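Local coordinates for protein P-granule scaffold (Caenorhabditis japonica, PDB 5W4A) that probably serves as a scaffold of P granules, the germ granules of nematodes that are linked to mRNA repression, this fragment being its largely helical N-terminal domain, at residues T16-P20 with T76-T80; F92-N96 with H106-A112; R194-L198 with I211-G215. All blocks are in the same frame, centred on the assembly; numbering follows the deposited sequence.

Interaction 1 of 3, residues T16-P20 with T76-T80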
ATOM      1  N   THR C  16      -7.213  14.610   5.202  1.00 13.63           N
ATOM      2  CA  THR C  16      -8.140  14.232   4.135  1.00 16.18           C
ATOM      3  C   THR C  16      -7.616  14.649   2.765  1.00 15.44           C
ATOM      4  O   THR C  16      -6.964  15.674   2.612  1.00 15.85           O
ATOM      5  CB  THR C  16      -9.537  14.834   4.405  1.00 14.53           C
ATOM      6  OG1 THR C  16     -10.452  14.404   3.381  1.00 16.43           O
ATOM      7  CG2 THR C  16      -9.537  16.328   4.446  1.00 15.54           C
ATOM      8  N   TYR C  17      -7.870  13.799   1.757  1.00 15.15           N
ATOM      9  CA  TYR C  17      -7.754  14.191   0.352  1.00 14.65           C
ATOM     10  C   TYR C  17      -9.137  14.434  -0.250  1.00 14.39           C
ATOM     11  O   TYR C  17      -9.392  15.490  -0.842  1.00 15.41           O
ATOM     12  CB  TYR C  17      -6.992  13.129  -0.488  1.00 15.11           C
ATOM     13  CG  TYR C  17      -7.069  13.512  -1.919  1.00 14.49           C
ATOM     14  CD1 TYR C  17      -6.372  14.622  -2.398  1.00 16.62           C
ATOM     15  CD2 TYR C  17      -7.934  12.851  -2.782  1.00 15.85           C
ATOM     16  CE1 TYR C  17      -6.536  15.077  -3.682  1.00 18.30           C
ATOM     17  CE2 TYR C  17      -8.094  13.281  -4.074  1.00 18.44           C
ATOM     18  CZ  TYR C  17      -7.391  14.393  -4.522  1.00 18.68           C
ATOM     19  OH  TYR C  17      -7.527  14.850  -5.801  1.00 20.39           O
ATOM     20  N   PHE C  18     -10.050  13.473  -0.073  1.00 15.63           N
ATOM     21  CA  PHE C  18     -11.306  13.452  -0.828  1.00 15.80           C
ATOM     22  C   PHE C  18     -12.397  14.334  -0.221  1.00 19.15           C
ATOM     23  O   PHE C  18     -13.352  14.678  -0.919  1.00 17.00           O
ATOM     24  CB  PHE C  18     -11.836  12.015  -0.921  1.00 14.80           C
ATOM     25  CG  PHE C  18     -11.043  11.118  -1.838  1.00 16.70           C
ATOM     26  CD1 PHE C  18     -10.069  10.263  -1.336  1.00 16.25           C
ATOM     27  CD2 PHE C  18     -11.285  11.121  -3.217  1.00 18.59           C
ATOM     28  CE1 PHE C  18      -9.345   9.444  -2.183  1.00 15.73           C
ATOM     29  CE2 PHE C  18     -10.568  10.293  -4.061  1.00 19.90           C
ATOM     30  CZ  PHE C  18      -9.586   9.468  -3.552  1.00 18.46           C
ATOM     31  N   PHE C  19     -12.289  14.704   1.063  1.00 15.69           N
ATOM     32  CA  PHE C  19     -13.386  15.362   1.789  1.00 16.51           C
ATOM     33  C   PHE C  19     -12.938  16.592   2.596  1.00 17.32           C
ATOM     34  O   PHE C  19     -13.315  16.752   3.758  1.00 17.33           O
ATOM     35  CB  PHE C  19     -14.056  14.347   2.715  1.00 18.33           C
ATOM     36  CG  PHE C  19     -14.656  13.159   1.988  1.00 19.12           C
ATOM     37  CD1 PHE C  19     -15.799  13.313   1.248  1.00 18.95           C
ATOM     38  CD2 PHE C  19     -14.035  11.910   2.031  1.00 19.91           C
ATOM     39  CE1 PHE C  19     -16.363  12.216   0.561  1.00 19.56           C
ATOM     40  CE2 PHE C  19     -14.581  10.825   1.353  1.00 19.29           C
ATOM     41  CZ  PHE C  19     -15.750  10.999   0.616  1.00 19.27           C
ATOM     42  N   PRO C  20     -12.176  17.502   2.004  1.00 15.73           N
ATOM     43  CA  PRO C  20     -11.738  18.667   2.815  1.00 16.94           C
ATOM     44  C   PRO C  20     -12.859  19.547   3.357  1.00 18.92           C
ATOM     45  O   PRO C  20     -12.756  19.999   4.508  1.00 18.75           O
ATOM     46  CB  PRO C  20     -10.844  19.447   1.846  1.00 17.88           C
ATOM     47  CG  PRO C  20     -11.242  19.002   0.490  1.00 21.60           C
ATOM     48  CD  PRO C  20     -11.620  17.575   0.635  1.00 16.19           C
ATOM     49  N   THR C  76     -10.536  18.045  -7.279  1.00 19.53           N
ATOM     50  CA  THR C  76     -10.452  17.127  -6.153  1.00 19.18           C
ATOM     51  C   THR C  76     -11.804  16.483  -5.885  1.00 20.21           C
ATOM     52  O   THR C  76     -11.911  15.257  -5.749  1.00 18.39           O
ATOM     53  CB  THR C  76      -9.932  17.912  -4.947  1.00 21.49           C
ATOM     54  OG1 THR C  76      -8.579  18.310  -5.214  1.00 25.10           O
ATOM     55  CG2 THR C  76      -9.983  17.076  -3.662  1.00 20.55           C
ATOM     56  N   SER C  77     -12.862  17.290  -5.883  1.00 19.21           N
ATOM     57  CA  SER C  77     -14.188  16.745  -5.633  1.00 17.24           C
ATOM     58  C   SER C  77     -14.672  15.880  -6.784  1.00 18.91           C
ATOM     59  O   SER C  77     -15.449  14.954  -6.561  1.00 18.82           O
ATOM     60  CB  SER C  77     -15.153  17.886  -5.343  1.00 19.39           C
ATOM     61  OG  SER C  77     -14.941  18.345  -4.019  1.00 20.56           O
HETATM   62  N   MSE C  78     -14.191  16.116  -7.996  1.00 18.16           N
HETATM   63  CA  MSE C  78     -14.484  15.208  -9.109  1.00 21.59           C
HETATM   64  C   MSE C  78     -13.847  13.824  -8.915  1.00 18.35           C
HETATM   65  O   MSE C  78     -14.431  12.805  -9.310  1.00 18.93           O
HETATM   66  CB  MSE C  78     -14.026  15.814 -10.411  1.00 18.60           C
HETATM   67  CG  MSE C  78     -14.962  16.945 -10.821  1.00 20.65           C
HETATM   68 SE   MSE C  78     -14.329  17.941 -12.355  1.00 21.77          SE
HETATM   69  CE  MSE C  78     -14.615  16.569 -13.697  1.00 22.41           C
ATOM     70  N   ASP C  79     -12.634  13.770  -8.344  1.00 18.23           N
ATOM     71  CA  ASP C  79     -12.077  12.494  -7.900  1.00 17.17           C
ATOM     72  C   ASP C  79     -13.052  11.795  -6.964  1.00 17.68           C
ATOM     73  O   ASP C  79     -13.309  10.598  -7.099  1.00 17.90           O
ATOM     74  CB  ASP C  79     -10.742  12.661  -7.160  1.00 17.67           C
ATOM     75  CG  ASP C  79      -9.537  12.857  -8.055  1.00 20.49           C
ATOM     76  OD1 ASP C  79      -9.597  12.756  -9.302  1.00 19.66           O
ATOM     77  OD2 ASP C  79      -8.449  13.093  -7.480  1.00 21.54           O
ATOM     78  N   THR C  80     -13.590  12.529  -5.997  1.00 17.21           N
ATOM     79  CA  THR C  80     -14.539  11.940  -5.050  1.00 20.98           C
ATOM     80  C   THR C  80     -15.775  11.416  -5.777  1.00 21.29           C
ATOM     81  O   THR C  80     -16.242  10.318  -5.482  1.00 19.61           O
ATOM     82  CB  THR C  80     -14.909  12.964  -3.981  1.00 17.16           C
ATOM     83  OG1 THR C  80     -13.666  13.502  -3.494  1.00 18.83           O
ATOM     84  CG2 THR C  80     -15.698  12.315  -2.835  1.00 18.19           C
TER
HETATM   85  O   HOH W   1     -13.614  17.281  -1.959  0.94 23.22           O
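Tyr17, Phe18 and Phe19 form an aromatic run that leads from strand 14-16 of a beta hairpin to helix 20-28, and all three lean on one side of helix 71-84. An ST motif shapes the run: Thr16 OG1 accepts from the backbone N of Phe19, the N-cap residue of the next helix. With CG anti to the backbone N (chi1 173°), the Tyr17 ring reaches out to the helix, where the methyl CG2 of Thr76 lies over one face in a CH-pi contact, 4.2 Å from the ring centroid. Its hydroxyl goes on to the carboxylate, Tyr17 OH donating to Asp79 OD2 at 2.6 Å, on the anti side and 34° out of the carboxylate plane. Asp79 suits this buried place because OD2 also makes a salt bridge with Arg6, which would tend to keep it charged. A phenylalanine in place of Tyr17 could still pack under the Thr76 methyl, but would probably leave Asp79 OD2 short of one donor and its carboxylate less firmly oriented. The Phe18 ring carries Tyr17 CD2 over the centre of one face, while its CE2 approaches Asp79 CB at 3.9 Å. Threonine serves at position 80 with both branches: CG2 touches Phe19 CE1 at 3.5 Å, and the hydroxyl turns to the loop backbone. A water bonded to Ser77 OG also donates to Phe18 O; Thr80 OG1 donates to that same Phe18 O at 2.8 Å, in the carbonyl plane and on a lone pair.

Interaction 2 of 3, residues F92-N96 with H106-A112; sequences FKKRN and HDLSILA
Ser109 OG is held from two segments at once: it accepts from Asn96 ND2 at 2.8 Å and donates to His106 O at 2.7 Å, with a further hydrogen bond to Thr105 OG1. His106 O takes a second donor, Ser109 N, across the type I beta turn from His106 to Ser109. Through its bond to Asn96 the hydroxyl ties this turn to helix 89-100. Asparagine fits position 96 because its amide offers both an acceptor and a donor. While ND2 grips the serine, Asn96 OD1 receives His106 N at 2.9 Å, on a lone pair in the carbonyl plane and fairly straight at 160°. OD1 also bonds to Thr105 OG1; together these bonds fix the rotation of the buried amide.

Next to this network lies an edge-to-face aromatic pair. With CG anti to the backbone N (chi1 174°), the Phe92 ring points to the loop and presents its CZ and CE2 edge to one face of His106, centroids 5.0 Å apart and planes at 69°. The imidazole is held at both nitrogens: ND1 accepts from Leu108 N, and NE2 hydrogen-bonds to Asp79 OD1. Farther along, the poorly ordered Ala112 rests its CB against Lys93 CE at 3.7 Å. The loop thus folds back onto helix 89-100, with Met78 of helix 71-84 against Phe92, Asn96 and His106, and Leu108 turned to helices 116-131 and 136-148.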
ATOM      1  N   PHE C  92     -20.273  14.210 -12.461  1.00 27.52           N
ATOM      2  CA  PHE C  92     -18.895  14.330 -12.921  1.00 25.08           C
ATOM      3  C   PHE C  92     -18.836  14.890 -14.335  1.00 32.87           C
ATOM      4  O   PHE C  92     -18.045  15.789 -14.631  1.00 28.31           O
ATOM      5  CB  PHE C  92     -18.209  12.978 -12.854  1.00 26.02           C
ATOM      6  CG  PHE C  92     -16.824  12.963 -13.429  1.00 27.76           C
ATOM      7  CD1 PHE C  92     -16.617  12.845 -14.788  1.00 27.34           C
ATOM      8  CD2 PHE C  92     -15.717  13.054 -12.596  1.00 23.55           C
ATOM      9  CE1 PHE C  92     -15.344  12.807 -15.305  1.00 27.56           C
ATOM     10  CE2 PHE C  92     -14.445  13.016 -13.100  1.00 22.24           C
ATOM     11  CZ  PHE C  92     -14.246  12.910 -14.454  1.00 25.60           C
ATOM     12  N   LYS C  93     -19.655  14.350 -15.235  1.00 31.04           N
ATOM     13  CA  LYS C  93     -19.614  14.808 -16.619  1.00 34.93           C
ATOM     14  C   LYS C  93     -20.035  16.268 -16.734  1.00 30.82           C
ATOM     15  O   LYS C  93     -19.463  17.024 -17.527  1.00 30.89           O
ATOM     16  CB  LYS C  93     -20.498  13.903 -17.472  1.00 31.54           C
ATOM     17  CG  LYS C  93     -19.892  12.522 -17.670  1.00 34.40           C
ATOM     18  CD  LYS C  93     -20.747  11.699 -18.614  1.00 56.46           C
ATOM     19  CE  LYS C  93     -19.907  10.740 -19.436  1.00 63.13           C
ATOM     20  NZ  LYS C  93     -20.694  10.116 -20.546  1.00 66.67           N
ATOM     21  N   LYS C  94     -21.033  16.685 -15.948  1.00 32.84           N
ATOM     22  CA  LYS C  94     -21.438  18.089 -15.925  1.00 39.57           C
ATOM     23  C   LYS C  94     -20.286  18.986 -15.498  1.00 45.03           C
ATOM     24  O   LYS C  94     -20.033  20.022 -16.124  1.00 33.96           O
ATOM     25  CB  LYS C  94     -22.639  18.292 -14.990  1.00 45.01           C
ATOM     26  CG  LYS C  94     -22.951  19.772 -14.629  1.00 53.33           C
ATOM     27  CD  LYS C  94     -23.862  19.921 -13.397  1.00 67.16           C
ATOM     28  CE  LYS C  94     -25.284  19.437 -13.671  1.00 65.32           C
ATOM     29  NZ  LYS C  94     -26.258  19.959 -12.664  1.00 61.99           N
ATOM     30  N   ARG C  95     -19.608  18.635 -14.394  1.00 31.78           N
ATOM     31  CA  ARG C  95     -18.506  19.463 -13.917  1.00 32.22           C
ATOM     32  C   ARG C  95     -17.378  19.503 -14.943  1.00 26.50           C
ATOM     33  O   ARG C  95     -16.736  20.543 -15.129  1.00 28.38           O
ATOM     34  CB  ARG C  95     -17.983  18.935 -12.573  1.00 25.74           C
ATOM     35  CG  ARG C  95     -19.014  18.970 -11.455  1.00 26.73           C
ATOM     36  CD  ARG C  95     -19.312  20.369 -10.991  1.00 29.28           C
ATOM     37  NE  ARG C  95     -20.453  20.338 -10.077  1.00 33.34           N
ATOM     38  CZ  ARG C  95     -20.801  21.322  -9.261  1.00 28.75           C
ATOM     39  NH1 ARG C  95     -20.110  22.449  -9.216  1.00 30.69           N
ATOM     40  NH2 ARG C  95     -21.852  21.165  -8.467  1.00 32.34           N
ATOM     41  N   ASN C  96     -17.123  18.377 -15.610  1.00 27.11           N
ATOM     42  CA  ASN C  96     -16.059  18.336 -16.605  1.00 23.55           C
ATOM     43  C   ASN C  96     -16.402  19.218 -17.799  1.00 32.34           C
ATOM     44  O   ASN C  96     -15.540  19.933 -18.316  1.00 26.90           O
ATOM     45  CB  ASN C  96     -15.798  16.901 -17.028  1.00 27.62           C
ATOM     46  CG  ASN C  96     -14.343  16.660 -17.381  1.00 27.47           C
ATOM     47  OD1 ASN C  96     -13.441  17.261 -16.785  1.00 24.53           O
ATOM     48  ND2 ASN C  96     -14.102  15.772 -18.323  1.00 35.40           N
ATOM     49  N   HIS C 106     -10.578  17.063 -16.223  1.00 20.81           N
ATOM     50  CA  HIS C 106     -10.136  16.023 -15.311  1.00 20.68           C
ATOM     51  C   HIS C 106      -9.166  15.084 -16.022  1.00 19.68           C
ATOM     52  O   HIS C 106      -9.378  14.722 -17.193  1.00 21.84           O
ATOM     53  CB  HIS C 106     -11.343  15.270 -14.777  1.00 19.97           C
ATOM     54  CG  HIS C 106     -11.014  14.414 -13.602  1.00 19.48           C
ATOM     55  ND1 HIS C 106     -10.509  13.138 -13.731  1.00 21.43           N
ATOM     56  CD2 HIS C 106     -11.094  14.663 -12.273  1.00 21.21           C
ATOM     57  CE1 HIS C 106     -10.279  12.644 -12.528  1.00 21.66           C
ATOM     58  NE2 HIS C 106     -10.639  13.544 -11.628  1.00 21.61           N
ATOM     59  N   ASP C 107      -8.096  14.695 -15.319  1.00 19.93           N
ATOM     60  CA  ASP C 107      -7.033  13.905 -15.940  1.00 17.88           C
ATOM     61  C   ASP C 107      -7.461  12.475 -16.276  1.00 24.49           C
ATOM     62  O   ASP C 107      -6.767  11.806 -17.050  1.00 25.96           O
ATOM     63  CB  ASP C 107      -5.752  13.869 -15.076  1.00 19.05           C
ATOM     64  CG  ASP C 107      -5.989  13.393 -13.643  1.00 25.58           C
ATOM     65  OD1 ASP C 107      -7.043  13.676 -13.066  1.00 39.71           O
ATOM     66  OD2 ASP C 107      -5.084  12.763 -13.108  1.00 29.40           O
ATOM     67  N   LEU C 108      -8.568  11.992 -15.718  1.00 20.34           N
ATOM     68  CA  LEU C 108      -9.077  10.664 -16.046  1.00 24.24           C
ATOM     69  C   LEU C 108     -10.270  10.729 -16.993  1.00 31.03           C
ATOM     70  O   LEU C 108     -11.073   9.795 -17.031  1.00 31.98           O
ATOM     71  CB  LEU C 108      -9.445   9.895 -14.778  1.00 21.45           C
ATOM     72  CG  LEU C 108      -8.322   9.680 -13.754  1.00 23.19           C
ATOM     73  CD1 LEU C 108      -8.776   8.836 -12.538  1.00 26.20           C
ATOM     74  CD2 LEU C 108      -7.085   9.107 -14.404  1.00 24.88           C
ATOM     75  N   SER C 109     -10.377  11.811 -17.759  1.00 24.81           N
ATOM     76  CA  SER C 109     -11.464  12.005 -18.709  1.00 28.71           C
ATOM     77  C   SER C 109     -11.592  10.889 -19.738  1.00 45.81           C
ATOM     78  O   SER C 109     -12.619  10.830 -20.413  1.00 39.79           O
ATOM     79  CB  SER C 109     -11.268  13.340 -19.440  1.00 37.56           C
ATOM     80  OG  SER C 109     -11.658  14.435 -18.626  1.00 27.54           O
ATOM     81  N   ILE C 110     -10.593  10.010 -19.894  1.00 37.57           N
ATOM     82  CA  ILE C 110     -10.756   8.906 -20.843  1.00 39.42           C
ATOM     83  C   ILE C 110     -11.867   7.961 -20.402  1.00 48.14           C
ATOM     84  O   ILE C 110     -12.519   7.328 -21.242  1.00 54.59           O
ATOM     85  CB  ILE C 110      -9.441   8.132 -21.059  1.00 39.60           C
ATOM     86  CG1 ILE C 110      -8.945   7.484 -19.764  1.00 35.77           C
ATOM     87  CG2 ILE C 110      -8.403   9.029 -21.705  1.00 50.25           C
ATOM     88  CD1 ILE C 110      -7.824   6.493 -20.004  1.00 52.15           C
ATOM     89  N   LEU C 111     -12.095   7.832 -19.091  1.00 47.86           N
ATOM     90  CA  LEU C 111     -13.233   7.066 -18.592  1.00 52.21           C
ATOM     91  C   LEU C 111     -14.536   7.542 -19.220  1.00 66.19           C
ATOM     92  O   LEU C 111     -15.231   6.782 -19.903  1.00 70.37           O
ATOM     93  CB  LEU C 111     -13.326   7.187 -17.072  1.00 50.83           C
ATOM     94  CG  LEU C 111     -12.408   6.308 -16.238  1.00 48.86           C
ATOM     95  CD1 LEU C 111     -12.541   6.713 -14.773  1.00 43.22           C
ATOM     96  CD2 LEU C 111     -12.742   4.829 -16.424  1.00 46.80           C
ATOM     97  N   ALA C 112     -14.892   8.803 -18.960  1.00 76.55           N
ATOM     98  CA  ALA C 112     -16.073   9.443 -19.527  1.00 82.57           C
ATOM     99  C   ALA C 112     -16.000   9.608 -21.045  1.00 78.62           C
ATOM    100  O   ALA C 112     -16.966  10.111 -21.630  1.00 87.65           O
ATOM    101  CB  ALA C 112     -16.271  10.812 -18.868  1.00 69.67           C
TER

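Interaction 3 of 3, residues R194-L198 with I211-G215; sequences RDNFL and IIRNG
Ile212 packs among three side chains of the segment 194-198, joining helix 187-201 to the last turn of helix 206-213 near the C-terminus of the domain. The apolar contacts form its centre. Leu198 and Ile212 interleave, pointing opposite ways, with Leu198 CD2 lying 4.0 Å from Ile212 CG2. The two branches of the isoleucine divide the work: CG2 meets the leucine and the aliphatic part of Arg194, whereas the longer arm brings Ile212 CD1 to Phe197 CE2 at 3.8 Å. A beta-branched residue suits this place because it can fill both directions from one CB. Phe197, which also meets Phe170, comes in roughly perpendicular to the isoleucine, its ring directed there by CG lying anti to the backbone N (chi1 176°).

Arginine methylenes and guanidinium make the second kind of contact. Arg194 passes its CD along Ile212 CG2 at 4.0 Å; the chain then bends at chi3, and its polar end goes to Tyr173 and Glu182. Arg213 runs extended from CG to NE and lays one guanidinium face over Leu198 CD1, which sits 3.7 Å from the plane and toward the rim, while Arg213 NH2 reaches Leu198 CB at 3.7 Å.

The polar link across the pair runs through solvent. A water donates to Asp195 OD1 and accepts from Arg213 NH2, each bond 2.9 Å, meeting the guanidinium in its plane. Carboxylate and guanidinium are thus joined through the water, not directly; the salt bridge of Arg213 is with Asp202. Elsewhere on helix 187-201, Asn196 ND2 bonds to Leu132 O of the second subunit. Such chemistry implies a helix-helix contact held mainly by van der Waals packing and burial of apolar surface; the arginine chains are likely to screen it, their charges being met chiefly by acids outside the two segments.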
ATOM      1  N   ARG C 194     -11.916   2.818  11.722  1.00 17.59           N
ATOM      2  CA  ARG C 194     -12.603   3.745  12.625  1.00 20.64           C
ATOM      3  C   ARG C 194     -11.716   4.108  13.803  1.00 21.52           C
ATOM      4  O   ARG C 194     -11.575   5.287  14.157  1.00 20.65           O
ATOM      5  CB  ARG C 194     -13.899   3.130  13.104  1.00 19.59           C
ATOM      6  CG  ARG C 194     -14.744   4.041  14.016  1.00 23.82           C
ATOM      7  CD  ARG C 194     -15.982   3.302  14.522  1.00 29.94           C
ATOM      8  NE  ARG C 194     -16.959   2.990  13.472  1.00 42.75           N
ATOM      9  CZ  ARG C 194     -17.270   1.763  13.019  1.00 50.91           C
ATOM     10  NH1 ARG C 194     -16.697   0.662  13.508  1.00 36.71           N
ATOM     11  NH2 ARG C 194     -18.181   1.634  12.056  1.00 43.34           N
ATOM     12  N   ASP C 195     -11.101   3.106  14.427  1.00 21.43           N
ATOM     13  CA  ASP C 195     -10.255   3.369  15.585  1.00 19.09           C
ATOM     14  C   ASP C 195      -9.021   4.186  15.229  1.00 20.68           C
ATOM     15  O   ASP C 195      -8.608   5.038  16.020  1.00 20.73           O
ATOM     16  CB  ASP C 195      -9.875   2.059  16.269  1.00 22.00           C
ATOM     17  CG  ASP C 195     -11.027   1.469  17.074  1.00 32.36           C
ATOM     18  OD1 ASP C 195     -12.024   2.187  17.331  1.00 35.43           O
ATOM     19  OD2 ASP C 195     -10.958   0.271  17.441  1.00 32.94           O
ATOM     20  N   ASN C 196      -8.422   3.970  14.039  1.00 19.00           N
ATOM     21  CA  ASN C 196      -7.323   4.821  13.580  1.00 18.30           C
ATOM     22  C   ASN C 196      -7.754   6.286  13.491  1.00 18.19           C
ATOM     23  O   ASN C 196      -7.033   7.188  13.921  1.00 19.98           O
ATOM     24  CB  ASN C 196      -6.814   4.374  12.211  1.00 17.37           C
ATOM     25  CG  ASN C 196      -6.052   3.071  12.268  1.00 18.70           C
ATOM     26  OD1 ASN C 196      -5.724   2.530  13.348  1.00 21.28           O
ATOM     27  ND2 ASN C 196      -5.762   2.542  11.076  1.00 18.20           N
ATOM     28  N   PHE C 197      -8.932   6.529  12.923  1.00 20.48           N
ATOM     29  CA  PHE C 197      -9.448   7.893  12.841  1.00 19.37           C
ATOM     30  C   PHE C 197      -9.748   8.452  14.233  1.00 20.69           C
ATOM     31  O   PHE C 197      -9.329   9.581  14.553  1.00 22.46           O
ATOM     32  CB  PHE C 197     -10.698   7.924  11.960  1.00 18.49           C
ATOM     33  CG  PHE C 197     -11.341   9.276  11.893  1.00 16.99           C
ATOM     34  CD1 PHE C 197     -10.571  10.404  11.681  1.00 19.39           C
ATOM     35  CD2 PHE C 197     -12.703   9.408  11.991  1.00 20.58           C
ATOM     36  CE1 PHE C 197     -11.156  11.689  11.636  1.00 18.41           C
ATOM     37  CE2 PHE C 197     -13.291  10.693  11.913  1.00 21.46           C
ATOM     38  CZ  PHE C 197     -12.503  11.805  11.726  1.00 19.39           C
ATOM     39  N   LEU C 198     -10.446   7.671  15.071  1.00 20.07           N
ATOM     40  CA  LEU C 198     -10.735   8.113  16.444  1.00 21.13           C
ATOM     41  C   LEU C 198      -9.449   8.443  17.216  1.00 24.90           C
ATOM     42  O   LEU C 198      -9.431   9.372  18.051  1.00 23.91           O
ATOM     43  CB  LEU C 198     -11.564   7.049  17.180  1.00 20.61           C
ATOM     44  CG  LEU C 198     -13.011   6.845  16.737  1.00 21.81           C
ATOM     45  CD1 LEU C 198     -13.663   5.592  17.269  1.00 28.26           C
ATOM     46  CD2 LEU C 198     -13.850   8.076  17.195  1.00 33.16           C
ATOM     47  N   ILE C 211     -19.497  11.251  19.448  1.00 30.82           N
ATOM     48  CA  ILE C 211     -20.658  10.975  18.602  1.00 38.87           C
ATOM     49  C   ILE C 211     -20.436   9.697  17.794  1.00 39.06           C
ATOM     50  O   ILE C 211     -21.323   8.843  17.691  1.00 39.57           O
ATOM     51  CB  ILE C 211     -20.960  12.180  17.680  1.00 36.52           C
ATOM     52  CG1 ILE C 211     -21.108  13.484  18.464  1.00 50.07           C
ATOM     53  CG2 ILE C 211     -22.254  11.938  16.949  1.00 44.16           C
ATOM     54  CD1 ILE C 211     -21.028  14.723  17.580  1.00 52.10           C
ATOM     55  N   ILE C 212     -19.249   9.537  17.214  1.00 25.90           N
ATOM     56  CA  ILE C 212     -18.973   8.346  16.419  1.00 26.58           C
ATOM     57  C   ILE C 212     -19.061   7.088  17.277  1.00 37.54           C
ATOM     58  O   ILE C 212     -19.572   6.052  16.834  1.00 36.99           O
ATOM     59  CB  ILE C 212     -17.597   8.466  15.749  1.00 26.32           C
ATOM     60  CG1 ILE C 212     -17.656   9.529  14.634  1.00 23.77           C
ATOM     61  CG2 ILE C 212     -17.133   7.097  15.216  1.00 26.87           C
ATOM     62  CD1 ILE C 212     -16.321   9.900  14.089  1.00 27.16           C
ATOM     63  N   ARG C 213     -18.521   7.141  18.497  1.00 34.04           N
ATOM     64  CA  ARG C 213     -18.553   5.971  19.375  1.00 39.52           C
ATOM     65  C   ARG C 213     -19.964   5.672  19.854  1.00 44.87           C
ATOM     66  O   ARG C 213     -20.376   4.508  19.904  1.00 57.23           O
ATOM     67  CB  ARG C 213     -17.650   6.191  20.590  1.00 39.03           C
ATOM     68  CG  ARG C 213     -16.193   6.115  20.289  1.00 32.07           C
ATOM     69  CD  ARG C 213     -15.370   5.901  21.550  1.00 33.18           C
ATOM     70  NE  ARG C 213     -13.972   5.674  21.211  1.00 30.40           N
ATOM     71  CZ  ARG C 213     -13.040   6.617  21.169  1.00 26.18           C
ATOM     72  NH1 ARG C 213     -13.335   7.887  21.466  1.00 25.93           N
ATOM     73  NH2 ARG C 213     -11.805   6.291  20.828  1.00 32.28           N
ATOM     74  N   ASN C 214     -20.713   6.715  20.210  1.00 48.15           N
ATOM     75  CA  ASN C 214     -21.910   6.561  21.031  1.00 55.87           C
ATOM     76  C   ASN C 214     -23.150   7.049  20.295  1.00 66.81           C
ATOM     77  O   ASN C 214     -23.936   6.220  19.828  1.00 72.75           O
ATOM     78  CB  ASN C 214     -21.684   7.294  22.360  1.00 57.50           C
ATOM     79  CG  ASN C 214     -20.385   6.854  23.071  1.00 54.85           C
ATOM     80  OD1 ASN C 214     -20.047   5.670  23.109  1.00 57.30           O
ATOM     81  ND2 ASN C 214     -19.657   7.818  23.629  1.00 57.00           N
ATOM     82  N   GLY C 215     -23.359   8.362  20.162  1.00 66.60           N
ATOM     83  CA  GLY C 215     -24.535   8.880  19.477  1.00 58.89           C
ATOM     84  C   GLY C 215     -24.678  10.393  19.477  1.00 64.46           C
ATOM     85  O   GLY C 215     -23.990  11.110  20.206  1.00 65.49           O
TER
HETATM   86  O   HOH W   2     -11.492   3.645  19.789  1.00 44.30           O

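Overall arrangement
Interactions 1 and 2 form one continuous region, their centres 14 Å apart: Met78 of helix 71-84 packs on Phe92 and Asn96 of helix 89-100 and on His106, and the Asp79–His106 hydrogen bond links the two contacts directly. Interaction 1 lies deepest, its centre about 5 Å from that of the chain, and interaction 2 is also largely buried; in both, a loop is fixed to a helix by aromatic rings together with specific hydrogen bonds. Interaction 3 is as far from the chain centre as interaction 2 (about 17 Å, centre to centre), on the opposite side, but less buried. It joins two helices by apolar contact, mostly aliphatic with one aromatic ring, with charged groups and water at its margin.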